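Local coordinates for purine nucleoside phosphorylase (Schistosoma mansoni, PDB 6BIF), which probably catalyses the phosphorolysis of purine nucleosides such as inosine and guanosine, releasing the free base and ribose 1-phosphate, at residues A[116-121]-A[240-245]; A[120-125]-A[246-251]; A[192-197]-A[216-221]. All coordinates share one frame; numbering follows the deposited sequence.

Overall arrangement
All three contacts reach one mixed beta sheet and converge on the bound aminohydroxyphenyl ethanone, which probably occupies the purine-base region of the nucleoside site. Contact 1 pairs the parallel strands 112-121 and 236-246. Contact 2 carries on from their ends, sharing Gly120 and Gly121, with centres about 11 Å apart; Asn245 ND2 lies 2.9 Å from Asp250 OD2, a probable hydrogen bond between the two. Contact 3, about 9 Å from contact 1 and 11 Å from contact 2, centre to centre, brings in strand 218-220, whose Val219 O lies 2.9 Å from Gly120 N. Along the chain, contact 3 is nested inside the loops that the other two close.

Contact 1. Residues A[116-121]-A[240-245]; sequences TNLAGG and VSLIAN. With DSJ (1-(4-amino-2-hydroxyphenyl)ethan-1-one), chain J; DMS (dimethyl sulfoxide), chain D.
Ser241 OG donates to Asn117 OD1 at 2.7 Å, arriving in the plane of the amide on a lone pair of the oxygen. Asn117 reaches it because its CG sits between the backbone N and the carbonyl carbon (chi1 62°), which bends the amide over toward the neighbouring strand. Ala119 CB packs beside the same serine, on the same sheet face. On the other face Leu118 and Leu242 run side by side, with their CD2 methyls 3.9 Å apart. At the C-terminal end, Asn245 OD1 accepts from the amine N of the bound aminohydroxyphenyl ethanone at 2.9 Å, while Gly120 CA lies 3.3 Å from that N. Leu118 N donates to the O of a dimethyl sulfoxide molecule, also held by Ser35 N.

Behind these side chains is a parallel pair of neighbouring strands in the central sheet of the phosphorylase fold, the axes of the two segments standing at 43°. Leu242 N bonds to Asn117 O at 2.9 Å, and its own carbonyl receives Ala119 N; Ala244 N then bonds to Ala119 O, and Gly121 N closes the ladder on Asn245 O at 2.8 Å. Further out, Thr223 OG1 bonds to Asn117 ND2, fixing the amide from its other end. Asn245 ND2 is engaged by Asp250 OD2 and Ser247 OG, which orients OD1 toward the ligand, and Glu203 takes a further hydrogen bond from the ligand.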
loop_
_atom_site.group_PDB
_atom_site.type_symbol
_atom_site.label_atom_id
_atom_site.label_comp_id
_atom_site.label_asym_id
_atom_site.label_seq_id
_atom_site.Cartn_x
_atom_site.Cartn_y
_atom_site.Cartn_z
ATOM N N THR A 116 16.649 -15.027 10.146
ATOM C CA THR A 116 17.662 -14.403 9.288
ATOM C C THR A 116 17.081 -14.105 7.909
ATOM O O THR A 116 16.097 -14.730 7.473
ATOM C CB THR A 116 18.948 -15.277 9.142
ATOM O OG1 THR A 116 18.633 -16.534 8.503
ATOM C CG2 THR A 116 19.601 -15.535 10.507
ATOM N N ASN A 117 17.688 -13.111 7.238
ATOM C CA ASN A 117 17.367 -12.761 5.855
ATOM C C ASN A 117 18.597 -12.134 5.200
ATOM O O ASN A 117 19.565 -11.786 5.881
ATOM C CB ASN A 117 16.179 -11.774 5.782
ATOM C CG ASN A 117 16.456 -10.432 6.460
ATOM O OD1 ASN A 117 17.345 -9.689 6.055
ATOM N ND2 ASN A 117 15.651 -10.094 7.458
ATOM N N LEU A 118 18.555 -12.003 3.859
ATOM C CA LEU A 118 19.439 -11.108 3.120
ATOM C C LEU A 118 18.696 -9.820 2.767
ATOM O O LEU A 118 17.482 -9.826 2.548
ATOM C CB LEU A 118 19.987 -11.762 1.854
ATOM C CG LEU A 118 21.114 -12.778 2.190
ATOM C CD1 LEU A 118 20.631 -14.173 2.057
ATOM C CD2 LEU A 118 22.378 -12.520 1.402
ATOM N N ALA A 119 19.435 -8.704 2.708
ATOM C CA ALA A 119 18.797 -7.394 2.504
ATOM C C ALA A 119 19.767 -6.415 1.849
ATOM O O ALA A 119 20.986 -6.640 1.803
ATOM C CB ALA A 119 18.302 -6.815 3.833
ATOM N N GLY A 120 19.209 -5.306 1.348
ATOM C CA GLY A 120 20.028 -4.236 0.789
ATOM C C GLY A 120 20.370 -3.192 1.843
ATOM O O GLY A 120 19.526 -2.823 2.670
ATOM N N GLY A 121 21.626 -2.735 1.804
ATOM C CA GLY A 121 22.082 -1.666 2.692
ATOM C C GLY A 121 21.707 -0.277 2.178
ATOM O O GLY A 121 21.922 0.050 1.002
ATOM N N VAL A 240 18.132 -10.934 12.168
ATOM C CA VAL A 240 19.456 -10.493 11.702
ATOM C C VAL A 240 19.456 -10.469 10.169
ATOM O O VAL A 240 19.100 -11.469 9.526
ATOM C CB VAL A 240 20.582 -11.398 12.242
ATOM C CG1 VAL A 240 21.992 -10.911 11.771
ATOM C CG2 VAL A 240 20.567 -11.468 13.788
ATOM N N SER A 241 19.884 -9.343 9.588
ATOM C CA SER A 241 20.041 -9.190 8.139
ATOM C C SER A 241 21.509 -9.348 7.734
ATOM O O SER A 241 22.406 -8.805 8.383
ATOM C CB SER A 241 19.564 -7.813 7.650
ATOM O OG SER A 241 18.158 -7.680 7.670
ATOM N N LEU A 242 21.740 -10.090 6.648
ATOM C CA LEU A 242 23.044 -10.179 5.999
ATOM C C LEU A 242 22.994 -9.279 4.765
ATOM O O LEU A 242 22.107 -9.440 3.915
ATOM C CB LEU A 242 23.378 -11.625 5.626
ATOM C CG LEU A 242 24.600 -11.894 4.728
ATOM C CD1 LEU A 242 25.927 -11.382 5.329
ATOM C CD2 LEU A 242 24.724 -13.396 4.394
ATOM N N ILE A 243 23.892 -8.297 4.701
ATOM C CA ILE A 243 23.846 -7.266 3.660
ATOM C C ILE A 243 24.442 -7.791 2.351
ATOM O O ILE A 243 25.617 -8.150 2.294
ATOM C CB ILE A 243 24.588 -6.004 4.132
ATOM C CG1 ILE A 243 23.986 -5.489 5.462
ATOM C CG2 ILE A 243 24.590 -4.948 3.064
ATOM C CD1 ILE A 243 22.500 -5.148 5.372
ATOM N N ALA A 244 23.644 -7.765 1.271
ATOM C CA ALA A 244 24.119 -8.236 -0.035
ATOM C C ALA A 244 24.904 -7.168 -0.806
ATOM O O ALA A 244 25.824 -7.506 -1.567
ATOM C CB ALA A 244 22.929 -8.728 -0.851
ATOM N N ASN A 245 24.590 -5.890 -0.589
ATOM C CA ASN A 245 25.050 -4.778 -1.419
ATOM C C ASN A 245 24.659 -3.504 -0.696
ATOM O O ASN A 245 23.796 -3.541 0.182
ATOM C CB ASN A 245 24.407 -4.817 -2.805
ATOM C CG ASN A 245 22.893 -4.531 -2.749
ATOM O OD1 ASN A 245 22.111 -5.299 -2.182
ATOM N ND2 ASN A 245 22.492 -3.399 -3.312
HETATM C C7 DSJ J . 16.349 -7.398 -1.155
HETATM C C4 DSJ J . 19.101 -7.708 -1.572
HETATM C C5 DSJ J . 18.507 -6.530 -1.781
HETATM C C6 DSJ J . 17.034 -6.374 -1.541
HETATM C C3 DSJ J . 18.279 -8.880 -1.105
HETATM C C2 DSJ J . 16.970 -8.736 -0.903
HETATM C C1 DSJ J . 16.074 -9.874 -0.457
HETATM O O DSJ J . 14.887 -9.718 -0.327
HETATM C C DSJ J . 16.684 -11.247 -0.180
HETATM O O1 DSJ J . 14.989 -7.266 -0.935
HETATM N N DSJ J . 19.225 -5.390 -2.223
HETATM S S DMS D . 15.109 -14.064 2.327
HETATM O O DMS D . 16.567 -14.089 2.547
HETATM C C1 DMS D . 14.330 -15.707 2.486
HETATM C C2 DMS D . 14.206 -12.652 2.985
#

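Contact 2. Residues A[120-125]-A[246-251]; sequences GGINRK and NSILDA. With DSJ (1-(4-amino-2-hydroxyphenyl)ethan-1-one), chain J.
Asn246 ND2 turns across to Asn123 O in a weak, bent bond of 3.0 Å (125° at the hydrogen), while the same side chain serves as N-cap of helix 247-253, where strand 236-246 gives way to that helix beside the end of strand 112-121. OD1 does the capping, accepting from Leu249 N at 3.0 Å and more weakly from Ile248 N. With CG anti to the backbone N (chi1 -173°), the amide is carried past Gly121 O to the loop that follows the strand; Leu126 O, just beyond the segment, also accepts from ND2. Asn123 OD1 takes Lys125 N at 2.9 Å, an Asx turn that shapes this loop.

Between the backbones, Ser247 N donates to Gly121 O at 2.8 Å. Ser247 OG itself bonds to Glu203, a residue that also holds the ligand.

The apolar packing centres on Ile248, whose CG1 rests 4.2 Å from Ile122 CG2. CG1 also lies against the carbonyl oxygen of Ile122. The other branch meets Arg124, a poorly ordered side chain that crosses it at about a right angle and forms a salt bridge to Glu252: Ile248 CG2 lies over one guanidinium face, toward the rim, 3.5 Å from Arg124 NH2.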
loop_
_atom_site.group_PDB
_atom_site.type_symbol
_atom_site.label_atom_id
_atom_site.label_comp_id
_atom_site.label_asym_id
_atom_site.label_seq_id
_atom_site.Cartn_x
_atom_site.Cartn_y
_atom_site.Cartn_z
ATOM N N GLY A 120 19.209 -5.306 1.348
ATOM C CA GLY A 120 20.028 -4.236 0.789
ATOM C C GLY A 120 20.370 -3.192 1.843
ATOM O O GLY A 120 19.526 -2.823 2.670
ATOM N N GLY A 121 21.626 -2.735 1.804
ATOM C CA GLY A 121 22.082 -1.666 2.692
ATOM C C GLY A 121 21.707 -0.277 2.178
ATOM O O GLY A 121 21.922 0.050 1.002
ATOM N N ILE A 122 21.152 0.546 3.072
ATOM C CA ILE A 122 20.842 1.945 2.805
ATOM C C ILE A 122 21.803 2.874 3.562
ATOM O O ILE A 122 22.391 3.782 2.979
ATOM C CB ILE A 122 19.367 2.251 3.162
ATOM C CG1 ILE A 122 18.390 1.384 2.340
ATOM C CG2 ILE A 122 19.040 3.714 2.941
ATOM C CD1 ILE A 122 18.406 1.636 0.821
ATOM N N ASN A 123 21.987 2.633 4.861
ATOM C CA ASN A 123 22.957 3.395 5.654
ATOM C C ASN A 123 24.346 3.325 5.030
ATOM O O ASN A 123 24.828 2.252 4.643
ATOM C CB ASN A 123 22.983 2.836 7.086
ATOM C CG ASN A 123 23.754 3.719 8.069
ATOM O OD1 ASN A 123 24.933 4.014 7.875
ATOM N ND2 ASN A 123 23.069 4.151 9.133
ATOM N N ARG A 124 25.012 4.475 4.931
ATOM C CA ARG A 124 26.302 4.488 4.247
ATOM C C ARG A 124 27.398 3.726 4.996
ATOM O O ARG A 124 28.425 3.407 4.392
ATOM C CB ARG A 124 26.703 5.940 3.981
ATOM C CG ARG A 124 25.754 6.607 2.976
ATOM C CD ARG A 124 26.091 8.069 2.737
ATOM N NE ARG A 124 25.182 8.699 1.778
ATOM C CZ ARG A 124 25.370 8.724 0.461
ATOM N NH1 ARG A 124 26.439 8.152 -0.080
ATOM N NH2 ARG A 124 24.481 9.325 -0.321
ATOM N N LYS A 125 27.206 3.378 6.266
ATOM C CA LYS A 125 28.202 2.575 6.969
ATOM C C LYS A 125 28.154 1.085 6.623
ATOM O O LYS A 125 28.999 0.336 7.116
ATOM C CB LYS A 125 28.040 2.740 8.483
ATOM C CG LYS A 125 28.318 4.144 8.957
ATOM C CD LYS A 125 28.212 4.249 10.462
ATOM C CE LYS A 125 28.658 5.617 10.951
ATOM N NZ LYS A 125 30.105 5.870 10.678
ATOM N N ASN A 246 25.269 -2.354 -1.082
ATOM C CA ASN A 246 24.783 -1.051 -0.619
ATOM C C ASN A 246 24.050 -0.395 -1.786
ATOM O O ASN A 246 24.670 -0.039 -2.794
ATOM C CB ASN A 246 25.915 -0.163 -0.088
ATOM C CG ASN A 246 25.381 1.116 0.548
ATOM O OD1 ASN A 246 24.871 1.987 -0.153
ATOM N ND2 ASN A 246 25.423 1.200 1.888
ATOM N N SER A 247 22.727 -0.284 -1.662
ATOM C CA SER A 247 21.909 0.193 -2.775
ATOM C C SER A 247 22.136 1.669 -3.076
ATOM O O SER A 247 21.886 2.108 -4.212
ATOM C CB SER A 247 20.434 -0.067 -2.477
ATOM O OG SER A 247 20.185 -1.459 -2.443
ATOM N N ILE A 248 22.582 2.459 -2.084
ATOM C CA ILE A 248 22.852 3.880 -2.326
ATOM C C ILE A 248 24.122 4.040 -3.157
ATOM O O ILE A 248 24.167 4.814 -4.124
ATOM C CB ILE A 248 22.932 4.660 -0.993
ATOM C CG1 ILE A 248 21.578 4.686 -0.280
ATOM C CG2 ILE A 248 23.406 6.095 -1.214
ATOM C CD1 ILE A 248 20.495 5.487 -0.964
ATOM N N LEU A 249 25.187 3.316 -2.791
ATOM C CA LEU A 249 26.381 3.309 -3.629
ATOM C C LEU A 249 26.043 2.824 -5.034
ATOM O O LEU A 249 26.536 3.377 -6.032
ATOM C CB LEU A 249 27.472 2.419 -3.022
ATOM C CG LEU A 249 28.365 2.945 -1.906
ATOM C CD1 LEU A 249 29.532 1.970 -1.677
ATOM C CD2 LEU A 249 28.901 4.337 -2.228
ATOM N N ASP A 250 25.278 1.735 -5.133
ATOM C CA ASP A 250 24.946 1.196 -6.450
ATOM C C ASP A 250 24.195 2.231 -7.296
ATOM O O ASP A 250 24.423 2.340 -8.508
ATOM C CB ASP A 250 24.125 -0.099 -6.304
ATOM C CG ASP A 250 24.913 -1.262 -5.675
ATOM O OD1 ASP A 250 26.171 -1.191 -5.512
ATOM O OD2 ASP A 250 24.253 -2.298 -5.373
ATOM N N ALA A 251 23.319 3.032 -6.677
ATOM C CA ALA A 251 22.635 4.074 -7.445
ATOM C C ALA A 251 23.605 5.126 -7.967
ATOM O O ALA A 251 23.477 5.579 -9.110
ATOM C CB ALA A 251 21.539 4.707 -6.578
HETATM C C7 DSJ J . 16.349 -7.398 -1.155
HETATM C C4 DSJ J . 19.101 -7.708 -1.572
HETATM C C5 DSJ J . 18.507 -6.530 -1.781
HETATM C C6 DSJ J . 17.034 -6.374 -1.541
HETATM C C3 DSJ J . 18.279 -8.880 -1.105
HETATM C C2 DSJ J . 16.970 -8.736 -0.903
HETATM C C1 DSJ J . 16.074 -9.874 -0.457
HETATM O O DSJ J . 14.887 -9.718 -0.327
HETATM C C DSJ J . 16.684 -11.247 -0.180
HETATM O O1 DSJ J . 14.989 -7.266 -0.935
HETATM N N DSJ J . 19.225 -5.390 -2.223
#

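Contact 3. Residues A[192-197]-A[216-221]; sequences GVYAFN and CDVVGM. With DSJ (1-(4-amino-2-hydroxyphenyl)ethan-1-one), chain J.
Tyr194 lays its ring obliquely along the 216-221 segment, CD1 against Val218 CG2 at 3.6 Å and the hydroxyl end against the Gly220 backbone. The side chain swings away from its own amide N (chi1 180°), which carries OH to within 3.2 Å of Gly220 CA; this close pass is possible because Gly220 has no side chain. OH is anchored by Ser222 N, just beyond the segment. Phe196, on the same sheet face, brings the edge of its ring to Gly220 O, which lies near the ring plane.

On the other face, Ala195 CB meets Cys216 SG at 3.7 Å, and Val219 CG2 packs against Asn197 CB. At the start of the pair, Asp217 OD2 accepts Val193 N at 2.8 Å through its anti lone pair, while Asp217 OD1 is held by Asn123 ND2. Val193 O receives both Asp217 N and Val218 N, so two donors grip one carbonyl. The parallel ladder then continues with Ala195 N to Val218 O at 2.9 Å, Gly220 N to Ala195 O, and Asn197 N to Gly220 O. Met221 runs alongside Asn197, its CG 3.4 Å from Asn197 O and 3.5 Å from the phenol oxygen O1 of the ligand.

These strands form a beta-alpha-beta unit with helix 205-213 as the connection. Strand 131-139 borders 189-196 on its other edge, strand 112-121 runs antiparallel to 218-220, and Val224 of helix 224-232 touches the side chains of Tyr194 and Phe196.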
loop_
_atom_site.group_PDB
_atom_site.type_symbol
_atom_site.label_atom_id
_atom_site.label_comp_id
_atom_site.label_asym_id
_atom_site.label_seq_id
_atom_site.Cartn_x
_atom_site.Cartn_y
_atom_site.Cartn_z
ATOM N N GLY A 192 20.242 -1.676 13.317
ATOM C CA GLY A 192 19.529 -0.809 12.381
ATOM C C GLY A 192 18.049 -1.108 12.215
ATOM O O GLY A 192 17.513 -2.081 12.750
ATOM N N VAL A 193 17.392 -0.200 11.472
ATOM C CA VAL A 193 15.947 -0.236 11.190
ATOM C C VAL A 193 15.712 -0.883 9.822
ATOM O O VAL A 193 16.305 -0.461 8.816
ATOM C CB VAL A 193 15.361 1.188 11.234
ATOM C CG1 VAL A 193 13.900 1.224 10.720
ATOM C CG2 VAL A 193 15.474 1.798 12.664
ATOM N N TYR A 194 14.815 -1.883 9.769
ATOM C CA TYR A 194 14.520 -2.649 8.552
ATOM C C TYR A 194 13.257 -2.093 7.885
ATOM O O TYR A 194 12.189 -2.045 8.514
ATOM C CB TYR A 194 14.337 -4.130 8.899
ATOM C CG TYR A 194 14.015 -5.122 7.771
ATOM C CD1 TYR A 194 15.008 -5.960 7.245
ATOM C CD2 TYR A 194 12.716 -5.275 7.265
ATOM C CE1 TYR A 194 14.740 -6.900 6.251
ATOM C CE2 TYR A 194 12.435 -6.238 6.244
ATOM C CZ TYR A 194 13.440 -7.036 5.754
ATOM O OH TYR A 194 13.160 -7.977 4.770
ATOM N N ALA A 195 13.376 -1.670 6.619
ATOM C CA ALA A 195 12.201 -1.314 5.801
ATOM C C ALA A 195 11.687 -2.522 5.021
ATOM O O ALA A 195 12.459 -3.176 4.308
ATOM C CB ALA A 195 12.542 -0.203 4.812
ATOM N N PHE A 196 10.366 -2.763 5.096
ATOM C CA PHE A 196 9.697 -3.854 4.361
ATOM C C PHE A 196 9.178 -3.311 3.015
ATOM O O PHE A 196 8.233 -2.514 2.982
ATOM C CB PHE A 196 8.573 -4.430 5.224
ATOM C CG PHE A 196 7.759 -5.596 4.596
ATOM C CD1 PHE A 196 8.261 -6.404 3.578
ATOM C CD2 PHE A 196 6.461 -5.859 5.060
ATOM C CE1 PHE A 196 7.507 -7.432 3.045
ATOM C CE2 PHE A 196 5.697 -6.909 4.534
ATOM C CZ PHE A 196 6.224 -7.702 3.522
ATOM N N ASN A 197 9.827 -3.736 1.912
ATOM C CA ASN A 197 9.377 -3.563 0.529
ATOM C C ASN A 197 8.633 -4.829 0.106
ATOM O O ASN A 197 9.219 -5.913 0.083
ATOM C CB ASN A 197 10.592 -3.338 -0.383
ATOM C CG ASN A 197 10.286 -3.497 -1.873
ATOM O OD1 ASN A 197 9.170 -3.236 -2.367
ATOM N ND2 ASN A 197 11.304 -3.941 -2.611
ATOM N N CYS A 216 15.599 4.759 6.979
ATOM C CA CYS A 216 15.794 3.314 6.879
ATOM C C CYS A 216 17.282 2.991 6.814
ATOM O O CYS A 216 18.063 3.706 6.170
ATOM C CB CYS A 216 15.079 2.758 5.639
ATOM S SG CYS A 216 13.350 3.293 5.514
ATOM N N ASP A 217 17.685 1.917 7.508
ATOM C CA ASP A 217 19.061 1.432 7.441
ATOM C C ASP A 217 19.250 0.291 6.441
ATOM O O ASP A 217 20.315 0.211 5.812
ATOM C CB ASP A 217 19.510 0.977 8.827
ATOM C CG ASP A 217 19.603 2.147 9.815
ATOM O OD1 ASP A 217 20.337 3.113 9.508
ATOM O OD2 ASP A 217 18.927 2.123 10.871
ATOM N N VAL A 218 18.255 -0.602 6.297
ATOM C CA VAL A 218 18.304 -1.756 5.395
ATOM C C VAL A 218 16.906 -1.917 4.803
ATOM O O VAL A 218 15.931 -1.430 5.363
ATOM C CB VAL A 218 18.741 -3.084 6.074
ATOM C CG1 VAL A 218 20.081 -2.925 6.849
ATOM C CG2 VAL A 218 17.722 -3.593 7.035
ATOM N N VAL A 219 16.805 -2.615 3.668
ATOM C CA VAL A 219 15.514 -2.869 3.009
ATOM C C VAL A 219 15.456 -4.322 2.516
ATOM O O VAL A 219 16.433 -4.846 1.962
ATOM C CB VAL A 219 15.272 -1.890 1.844
ATOM C CG1 VAL A 219 16.384 -1.979 0.788
ATOM C CG2 VAL A 219 13.914 -2.154 1.214
ATOM N N GLY A 220 14.305 -4.984 2.725
ATOM C CA GLY A 220 14.109 -6.342 2.234
ATOM C C GLY A 220 12.638 -6.683 2.079
ATOM O O GLY A 220 11.762 -5.845 2.331
ATOM N N MET A 221 12.373 -7.949 1.691
ATOM C CA MET A 221 11.037 -8.382 1.261
ATOM C C MET A 221 10.432 -9.462 2.173
ATOM O O MET A 221 9.523 -10.192 1.741
ATOM C CB MET A 221 11.083 -8.907 -0.175
ATOM C CG MET A 221 11.598 -7.936 -1.235
ATOM S SD MET A 221 11.828 -8.795 -2.811
ATOM C CE MET A 221 12.760 -7.562 -3.730
HETATM C C7 DSJ J . 16.349 -7.398 -1.155
HETATM C C4 DSJ J . 19.101 -7.708 -1.572
HETATM C C5 DSJ J . 18.507 -6.530 -1.781
HETATM C C6 DSJ J . 17.034 -6.374 -1.541
HETATM C C3 DSJ J . 18.279 -8.880 -1.105
HETATM C C2 DSJ J . 16.970 -8.736 -0.903
HETATM C C1 DSJ J . 16.074 -9.874 -0.457
HETATM O O DSJ J . 14.887 -9.718 -0.327
HETATM C C DSJ J . 16.684 -11.247 -0.180
HETATM O O1 DSJ J . 14.989 -7.266 -0.935
HETATM N N DSJ J . 19.225 -5.390 -2.223
#